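Local structure of export chaperone SatS (Mycobacterium tuberculosis H37Rv, 6DNM) at residues 22-27 with 98-103; 103-108 with 175-180; 39-44 with 130-135. The protein acts as a chaperone for the SecA2 protein export pathway, its C-terminal domain being the part modelled here. One frame throughout, in Å; residues are numbered along the deposited sequence.

Contact 1: residues 22-27 with 98-103; sequences QIMTGT and VYVLSG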
# COMPACT_ATOMS: atom_id res chain seq x y z
N GLN A 22 -3.66 -4.68 3.66
CA GLN A 22 -5.02 -4.32 3.31
C GLN A 22 -5.02 -2.88 2.80
O GLN A 22 -4.45 -2.00 3.44
CB GLN A 22 -5.91 -4.38 4.55
CG GLN A 22 -7.39 -4.07 4.30
CD GLN A 22 -8.14 -3.87 5.59
OE1 GLN A 22 -7.81 -2.98 6.37
NE2 GLN A 22 -9.15 -4.71 5.83
N ILE A 23 -5.65 -2.65 1.65
CA ILE A 23 -5.74 -1.31 1.06
C ILE A 23 -7.21 -0.97 0.94
O ILE A 23 -7.94 -1.65 0.22
CB ILE A 23 -5.05 -1.23 -0.31
CG1 ILE A 23 -3.57 -1.63 -0.24
CG2 ILE A 23 -5.23 0.18 -0.89
CD1 ILE A 23 -2.92 -1.85 -1.61
N MET A 24 -7.65 0.06 1.64
CA MET A 24 -9.04 0.48 1.59
C MET A 24 -9.17 1.77 0.80
O MET A 24 -8.45 2.74 1.05
CB MET A 24 -9.62 0.64 3.00
CG MET A 24 -9.52 -0.63 3.84
SD MET A 24 -10.38 -0.54 5.43
CE MET A 24 -12.10 -0.50 4.92
N THR A 25 -10.06 1.76 -0.18
CA THR A 25 -10.41 2.96 -0.93
C THR A 25 -11.90 3.21 -0.74
O THR A 25 -12.63 2.38 -0.18
CB THR A 25 -10.09 2.81 -2.42
OG1 THR A 25 -11.08 1.98 -3.05
CG2 THR A 25 -8.71 2.18 -2.63
N GLY A 26 -12.37 4.37 -1.19
CA GLY A 26 -13.77 4.70 -1.02
C GLY A 26 -14.72 3.69 -1.62
O GLY A 26 -15.88 3.61 -1.20
N THR A 27 -14.25 2.90 -2.60
CA THR A 27 -15.10 1.96 -3.31
C THR A 27 -14.68 0.50 -3.20
O THR A 27 -15.42 -0.37 -3.68
CB THR A 27 -15.18 2.32 -4.81
OG1 THR A 27 -13.85 2.39 -5.34
CG2 THR A 27 -15.88 3.65 -5.02
N VAL A 98 -2.45 -1.81 7.56
CA VAL A 98 -3.76 -1.35 7.10
C VAL A 98 -3.58 0.05 6.52
O VAL A 98 -3.17 0.98 7.23
CB VAL A 98 -4.77 -1.37 8.25
CG1 VAL A 98 -6.05 -0.65 7.87
CG2 VAL A 98 -5.06 -2.81 8.66
N TYR A 99 -3.87 0.21 5.24
CA TYR A 99 -3.65 1.46 4.53
C TYR A 99 -4.97 1.97 3.97
O TYR A 99 -5.64 1.26 3.22
CB TYR A 99 -2.68 1.22 3.38
CG TYR A 99 -1.31 0.77 3.83
CD1 TYR A 99 -0.43 1.66 4.42
CD2 TYR A 99 -0.91 -0.55 3.67
CE1 TYR A 99 0.83 1.25 4.83
CE2 TYR A 99 0.36 -0.97 4.08
CZ TYR A 99 1.22 -0.05 4.66
OH TYR A 99 2.48 -0.45 5.06
N VAL A 100 -5.34 3.19 4.32
CA VAL A 100 -6.66 3.72 3.99
C VAL A 100 -6.48 4.99 3.17
O VAL A 100 -6.02 6.01 3.69
CB VAL A 100 -7.50 4.00 5.25
CG1 VAL A 100 -8.89 4.51 4.88
CG2 VAL A 100 -7.59 2.76 6.11
N LEU A 101 -6.88 4.93 1.90
CA LEU A 101 -6.95 6.13 1.06
C LEU A 101 -8.31 6.81 1.13
O LEU A 101 -8.41 8.00 0.80
CB LEU A 101 -6.63 5.78 -0.40
CG LEU A 101 -5.27 5.12 -0.63
CD1 LEU A 101 -5.01 4.96 -2.12
CD2 LEU A 101 -4.13 5.87 0.05
N SER A 102 -9.34 6.08 1.58
CA SER A 102 -10.72 6.56 1.64
C SER A 102 -10.84 7.89 2.36
O SER A 102 -10.33 8.06 3.47
CB SER A 102 -11.55 5.53 2.39
OG SER A 102 -11.22 4.23 1.96
N GLY A 103 -11.56 8.83 1.74
CA GLY A 103 -11.87 10.10 2.34
C GLY A 103 -10.81 11.17 2.24
O GLY A 103 -11.12 12.34 2.46
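Q22, I23 and M24 run parallel to V98, Y99 and V100 as neighbouring strands, their short axes 4.8 Å apart and 16° from aligned. Y99 does the bonding for its strand with both backbone groups: its N reaches Q22 O at 2.9 Å, and its O receives M24 N at 2.8 Å. Beyond the last bridge the chain of 98-103 turns, yet M24 O still holds it, taking L101 N at 2.8 Å and S102 N in a weak, longer bond. A CA-H...O contact from V100 adds to the grip on that carbonyl oxygen.

The side chains of Q22, M24, V98 and V100 share one face of the sheet. Q22 and V98 lie alongside each other and point the same way; with CG anti to the backbone N (chi1 -178°), the glutamine carries OE1 to 3.3 Å from V98 CG1, while its NE2 bonds to Y31 on the next strand. M24 touches V100 through CB, 4.3 Å from V100 CG2. I23 and Y99 go to the other face, against L126 of helix 117-134, and Y99 OH ends in a hydrogen bond to E125. Where the strands give out, S102 OG tucks in against the backbone of T25, 3.0 Å from T25 C.

Almost all the directed bonding is therefore between main-chain atoms, so the parallel register is set mainly by main-chain bonds. The side chains sort the two faces, one set packing on the helix and the other forming a partly exposed surface.

Contact 2: residues 103-108 with 175-180; sequences GLVDDF and EWEKLE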
# COMPACT_ATOMS: atom_id res chain seq x y z
N GLY A 103 -11.56 8.83 1.74
CA GLY A 103 -11.87 10.10 2.34
C GLY A 103 -10.81 11.17 2.24
O GLY A 103 -11.12 12.34 2.46
N LEU A 104 -9.56 10.82 1.92
CA LEU A 104 -8.51 11.83 1.92
C LEU A 104 -8.81 12.94 0.91
O LEU A 104 -8.55 14.11 1.19
CB LEU A 104 -7.15 11.20 1.63
CG LEU A 104 -6.55 10.34 2.75
CD1 LEU A 104 -5.29 9.66 2.28
CD2 LEU A 104 -6.29 11.17 4.00
N VAL A 105 -9.38 12.58 -0.24
CA VAL A 105 -9.69 13.59 -1.25
C VAL A 105 -10.66 14.63 -0.70
O VAL A 105 -10.56 15.83 -1.00
CB VAL A 105 -10.20 12.93 -2.55
CG1 VAL A 105 -11.52 12.19 -2.32
CG2 VAL A 105 -10.33 13.96 -3.66
N ASP A 106 -11.62 14.19 0.12
CA ASP A 106 -12.58 15.11 0.72
C ASP A 106 -11.94 15.90 1.85
O ASP A 106 -12.18 17.10 1.99
CB ASP A 106 -13.81 14.34 1.21
CG ASP A 106 -14.48 13.57 0.09
OD1 ASP A 106 -14.57 12.33 0.19
OD2 ASP A 106 -14.89 14.20 -0.90
N ASP A 107 -11.07 15.25 2.63
CA ASP A 107 -10.44 15.93 3.76
C ASP A 107 -9.47 17.02 3.30
O ASP A 107 -9.43 18.10 3.90
CB ASP A 107 -9.74 14.93 4.68
CG ASP A 107 -10.72 13.99 5.34
OD1 ASP A 107 -11.91 14.36 5.46
OD2 ASP A 107 -10.32 12.87 5.75
N PHE A 108 -8.68 16.75 2.27
CA PHE A 108 -7.76 17.78 1.75
C PHE A 108 -8.52 19.03 1.35
O PHE A 108 -8.03 20.15 1.53
CB PHE A 108 -6.97 17.24 0.57
CG PHE A 108 -5.86 16.29 0.95
CD1 PHE A 108 -4.95 16.61 1.94
CD2 PHE A 108 -5.73 15.08 0.29
CE1 PHE A 108 -3.93 15.72 2.29
CE2 PHE A 108 -4.72 14.20 0.62
CZ PHE A 108 -3.82 14.52 1.63
N GLU A 175 -4.09 17.85 -7.19
CA GLU A 175 -2.88 17.03 -7.22
C GLU A 175 -3.12 15.68 -6.55
O GLU A 175 -2.64 14.65 -7.05
CB GLU A 175 -1.73 17.81 -6.58
CG GLU A 175 -1.27 18.98 -7.47
CD GLU A 175 -0.31 19.95 -6.82
OE1 GLU A 175 0.09 19.74 -5.66
OE2 GLU A 175 0.06 20.95 -7.48
N TRP A 176 -3.90 15.65 -5.47
CA TRP A 176 -4.21 14.37 -4.85
C TRP A 176 -5.02 13.49 -5.79
O TRP A 176 -4.77 12.28 -5.89
CB TRP A 176 -4.98 14.56 -3.54
CG TRP A 176 -5.42 13.23 -3.02
CD1 TRP A 176 -6.67 12.68 -3.12
CD2 TRP A 176 -4.60 12.26 -2.36
NE1 TRP A 176 -6.68 11.43 -2.55
CE2 TRP A 176 -5.42 11.15 -2.08
CE3 TRP A 176 -3.26 12.22 -1.98
CZ2 TRP A 176 -4.95 10.02 -1.43
CZ3 TRP A 176 -2.79 11.10 -1.33
CH2 TRP A 176 -3.63 10.02 -1.07
N GLU A 177 -6.01 14.07 -6.47
CA GLU A 177 -6.82 13.29 -7.39
C GLU A 177 -5.97 12.65 -8.48
O GLU A 177 -6.18 11.49 -8.84
CB GLU A 177 -7.91 14.17 -8.00
CG GLU A 177 -9.02 14.48 -7.02
CD GLU A 177 -10.01 15.50 -7.53
OE1 GLU A 177 -9.67 16.29 -8.43
OE2 GLU A 177 -11.15 15.50 -7.01
N LYS A 178 -4.98 13.39 -8.99
CA LYS A 178 -4.08 12.84 -10.00
C LYS A 178 -3.25 11.72 -9.41
O LYS A 178 -3.03 10.68 -10.05
CB LYS A 178 -3.18 13.96 -10.53
CG LYS A 178 -2.46 13.63 -11.81
CD LYS A 178 -2.28 14.89 -12.65
CE LYS A 178 -1.49 14.63 -13.93
NZ LYS A 178 -2.13 13.61 -14.82
N LEU A 179 -2.79 11.89 -8.17
CA LEU A 179 -1.99 10.86 -7.52
C LEU A 179 -2.82 9.61 -7.25
O LEU A 179 -2.34 8.48 -7.46
CB LEU A 179 -1.39 11.43 -6.24
CG LEU A 179 -0.37 10.57 -5.50
CD1 LEU A 179 0.79 10.18 -6.41
CD2 LEU A 179 0.13 11.31 -4.27
N GLU A 180 -4.08 9.77 -6.82
CA GLU A 180 -4.92 8.60 -6.59
C GLU A 180 -5.22 7.86 -7.89
O GLU A 180 -5.29 6.63 -7.89
CB GLU A 180 -6.19 8.96 -5.81
CG GLU A 180 -6.94 7.72 -5.32
CD GLU A 180 -7.96 7.98 -4.21
OE1 GLU A 180 -8.24 9.15 -3.86
OE2 GLU A 180 -8.49 6.98 -3.69
O HOH W 1 -9.25 9.74 -1.22
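Two helices pack nearly antiparallel here: the first turn of helix 104-110, entered through G103 at its N-cap, lies beside the middle of helix 170-185, with 168° between the segment directions and 10.1 Å between their axes. The indole of W176 lies between them and carries most of the contact. With CG anti to the backbone N (chi1 173°), the ring projects at the other helix and meets three of its residues. F108 comes over one indole face, rim first, bringing CE2 to 3.6 Å from W176 CD2; the two ring planes stand at 55°, an oblique pairing. L104 shares that face through CB, over its rim, and its CD1 comes in obliquely, 3.7 Å from W176 CZ2. V105 meets the pyrrole side, CB to W176 CD1 at 3.6 Å, and sends CG2 out to the aliphatic part of E177, 3.6 Å from E177 CG. On the opposite indole face lies CB of E180, one turn on along the same helix.

Polar groups meet at one margin of this apolar patch. A water accepts from V105 N at 3.0 Å and donates to E180 OE1 at 2.9 Å, so a backbone N-H of the first helical turn is satisfied across the interface. W176 NE1 gives the same carboxylate oxygen a weak, bent hydrogen bond.

L120 and L127 of helix 117-134 and L149 of helix 148-157 close in around F108 and W176. An indole wedged between antiparallel helices, with helices 117-134 and 148-157 against the same cluster, is consistent with helical-bundle packing in this part of the domain.

Contact 3: residues 39-44 with 130-135; sequences DRPIFL and IGDYSE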
# COMPACT_ATOMS: atom_id res chain seq x y z
N ASP A 39 16.26 -3.01 0.94
CA ASP A 39 15.70 -1.67 1.11
C ASP A 39 14.70 -1.27 0.03
O ASP A 39 14.38 -0.08 -0.09
CB ASP A 39 16.78 -0.58 1.22
CG ASP A 39 16.93 -0.05 2.62
OD1 ASP A 39 17.67 0.95 2.80
OD2 ASP A 39 16.33 -0.62 3.55
N ARG A 40 14.21 -2.22 -0.77
CA ARG A 40 13.28 -1.87 -1.82
C ARG A 40 12.00 -2.68 -1.68
O ARG A 40 12.04 -3.89 -1.43
CB ARG A 40 13.90 -2.12 -3.20
CG ARG A 40 15.07 -1.20 -3.49
CD ARG A 40 15.78 -1.56 -4.78
NE ARG A 40 14.93 -2.34 -5.68
CZ ARG A 40 14.98 -2.26 -7.00
NH1 ARG A 40 15.83 -1.43 -7.59
NH2 ARG A 40 14.17 -3.01 -7.75
N PRO A 41 10.84 -2.05 -1.83
CA PRO A 41 9.58 -2.79 -1.71
C PRO A 41 9.33 -3.64 -2.93
O PRO A 41 9.51 -3.20 -4.07
CB PRO A 41 8.53 -1.68 -1.59
CG PRO A 41 9.15 -0.51 -2.29
CD PRO A 41 10.63 -0.61 -2.09
N ILE A 42 8.90 -4.88 -2.69
CA ILE A 42 8.44 -5.77 -3.75
C ILE A 42 7.04 -6.24 -3.38
O ILE A 42 6.82 -6.73 -2.27
CB ILE A 42 9.37 -6.98 -3.99
CG1 ILE A 42 10.84 -6.56 -4.09
CG2 ILE A 42 8.95 -7.70 -5.26
CD1 ILE A 42 11.78 -7.70 -4.42
N PHE A 43 6.09 -6.07 -4.30
CA PHE A 43 4.72 -6.51 -4.09
C PHE A 43 4.45 -7.78 -4.87
O PHE A 43 5.17 -8.14 -5.81
CB PHE A 43 3.72 -5.44 -4.55
CG PHE A 43 3.69 -4.20 -3.70
CD1 PHE A 43 2.70 -4.04 -2.74
CD2 PHE A 43 4.59 -3.17 -3.91
CE1 PHE A 43 2.65 -2.89 -1.98
CE2 PHE A 43 4.54 -2.01 -3.14
CZ PHE A 43 3.56 -1.87 -2.18
N LEU A 44 3.39 -8.48 -4.48
CA LEU A 44 2.83 -9.53 -5.30
C LEU A 44 2.32 -8.89 -6.58
O LEU A 44 1.29 -8.20 -6.57
CB LEU A 44 1.71 -10.22 -4.53
CG LEU A 44 1.02 -11.38 -5.23
CD1 LEU A 44 2.00 -12.55 -5.39
CD2 LEU A 44 -0.23 -11.81 -4.44
N ILE A 130 4.57 2.07 -3.36
CA ILE A 130 4.03 1.83 -4.69
C ILE A 130 4.85 2.56 -5.74
O ILE A 130 5.16 2.01 -6.81
CB ILE A 130 2.54 2.23 -4.76
CG1 ILE A 130 1.69 1.32 -3.88
CG2 ILE A 130 2.04 2.20 -6.21
CD1 ILE A 130 0.21 1.67 -3.94
N GLY A 131 5.20 3.82 -5.47
CA GLY A 131 6.03 4.55 -6.42
C GLY A 131 7.37 3.88 -6.64
O GLY A 131 7.84 3.77 -7.78
N ASP A 132 8.00 3.40 -5.57
CA ASP A 132 9.29 2.74 -5.71
C ASP A 132 9.16 1.44 -6.50
O ASP A 132 9.95 1.17 -7.40
CB ASP A 132 9.89 2.46 -4.33
CG ASP A 132 10.31 3.73 -3.59
OD1 ASP A 132 10.23 4.84 -4.17
OD2 ASP A 132 10.72 3.61 -2.42
N TYR A 133 8.15 0.64 -6.16
CA TYR A 133 7.96 -0.64 -6.84
C TYR A 133 7.62 -0.45 -8.31
O TYR A 133 8.08 -1.21 -9.17
CB TYR A 133 6.84 -1.43 -6.14
CG TYR A 133 6.44 -2.69 -6.89
CD1 TYR A 133 7.30 -3.78 -6.96
CD2 TYR A 133 5.21 -2.77 -7.53
CE1 TYR A 133 6.94 -4.93 -7.65
CE2 TYR A 133 4.84 -3.92 -8.21
CZ TYR A 133 5.70 -4.99 -8.27
OH TYR A 133 5.32 -6.13 -8.95
N SER A 134 6.83 0.57 -8.63
CA SER A 134 6.43 0.82 -10.01
C SER A 134 7.53 1.46 -10.83
O SER A 134 7.38 1.58 -12.05
CB SER A 134 5.20 1.72 -10.05
OG SER A 134 5.52 3.04 -9.62
N GLU A 135 8.63 1.88 -10.20
CA GLU A 135 9.74 2.55 -10.88
C GLU A 135 9.28 3.81 -11.61
O GLU A 135 9.84 4.19 -12.65
CB GLU A 135 10.51 1.60 -11.81
CG GLU A 135 11.12 0.43 -11.07
CD GLU A 135 11.95 -0.46 -11.97
OE1 GLU A 135 12.82 -1.19 -11.45
OE2 GLU A 135 11.74 -0.42 -13.20
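Over one face of the Y133 ring lies the backbone of F43, its N 3.6 Å above the ring plane and displaced to the rim, and F43 CB sits almost on the ring normal as a CH-pi contact, 4.2 Å from the centroid. The phenyl ring of F43 follows with its edge: CD2 comes to 3.5 Å from Y133 CG, making an offset edge-to-face pair with planes at 62°. At the edge of the tyrosine, near its plane, stands P41 O, 3.7 Å from Y133 CD1. What brings the phenol here is a first torsion of 172°, which sets CG anti to the backbone N and sends the ring along the strand, toward F43.

The strand 40-43 passes over the last turns of helix 117-134 at 80°. P41 packs its ring carbon CG on D132 CB at 3.7 Å, while I42 meets the tyrosine with CA, 3.9 Å from Y133 CD1, and with CG2 near Y133 CE1. F43 CZ reaches back along the helix to CG1 of I130, at 4.1 Å, and I50 of strand 49-52 touches F43, I130 and Y133 alike. Beyond S134 the helix closes in a Schellman motif at E135, whose carboxylate lies near R40, beyond salt-bridge distance.

No hydrogen bond joins the two segments, so the strand rests on the helix by aromatic and aliphatic contact, and the opposite charges at the exposed margin probably add a mild attraction. The hydroxyl of Y133 bonds instead to D70, which ties the phenol's far end to a loop and should limit movement of the ring.

In the fold
Contacts 1 and 3 involve the two outermost strands of the same mixed four-stranded sheet, 98-100 and 40-43, on opposite sides of the chain's centre; both edges also meet helix 117-134. Contact 2 lies farther out, in the helical part, and follows directly from contact 1: they share G103, and L101 packs on E180. None of the three is wholly core or wholly surface, since each combines buried residues with partly exposed ones. Their chemistry follows their elements. Strand beside strand in contact 1 is held by main-chain hydrogen bonds, helix against helix in contact 2 by an indole and one bridging water, and strand across helix in contact 3 by aromatic packing.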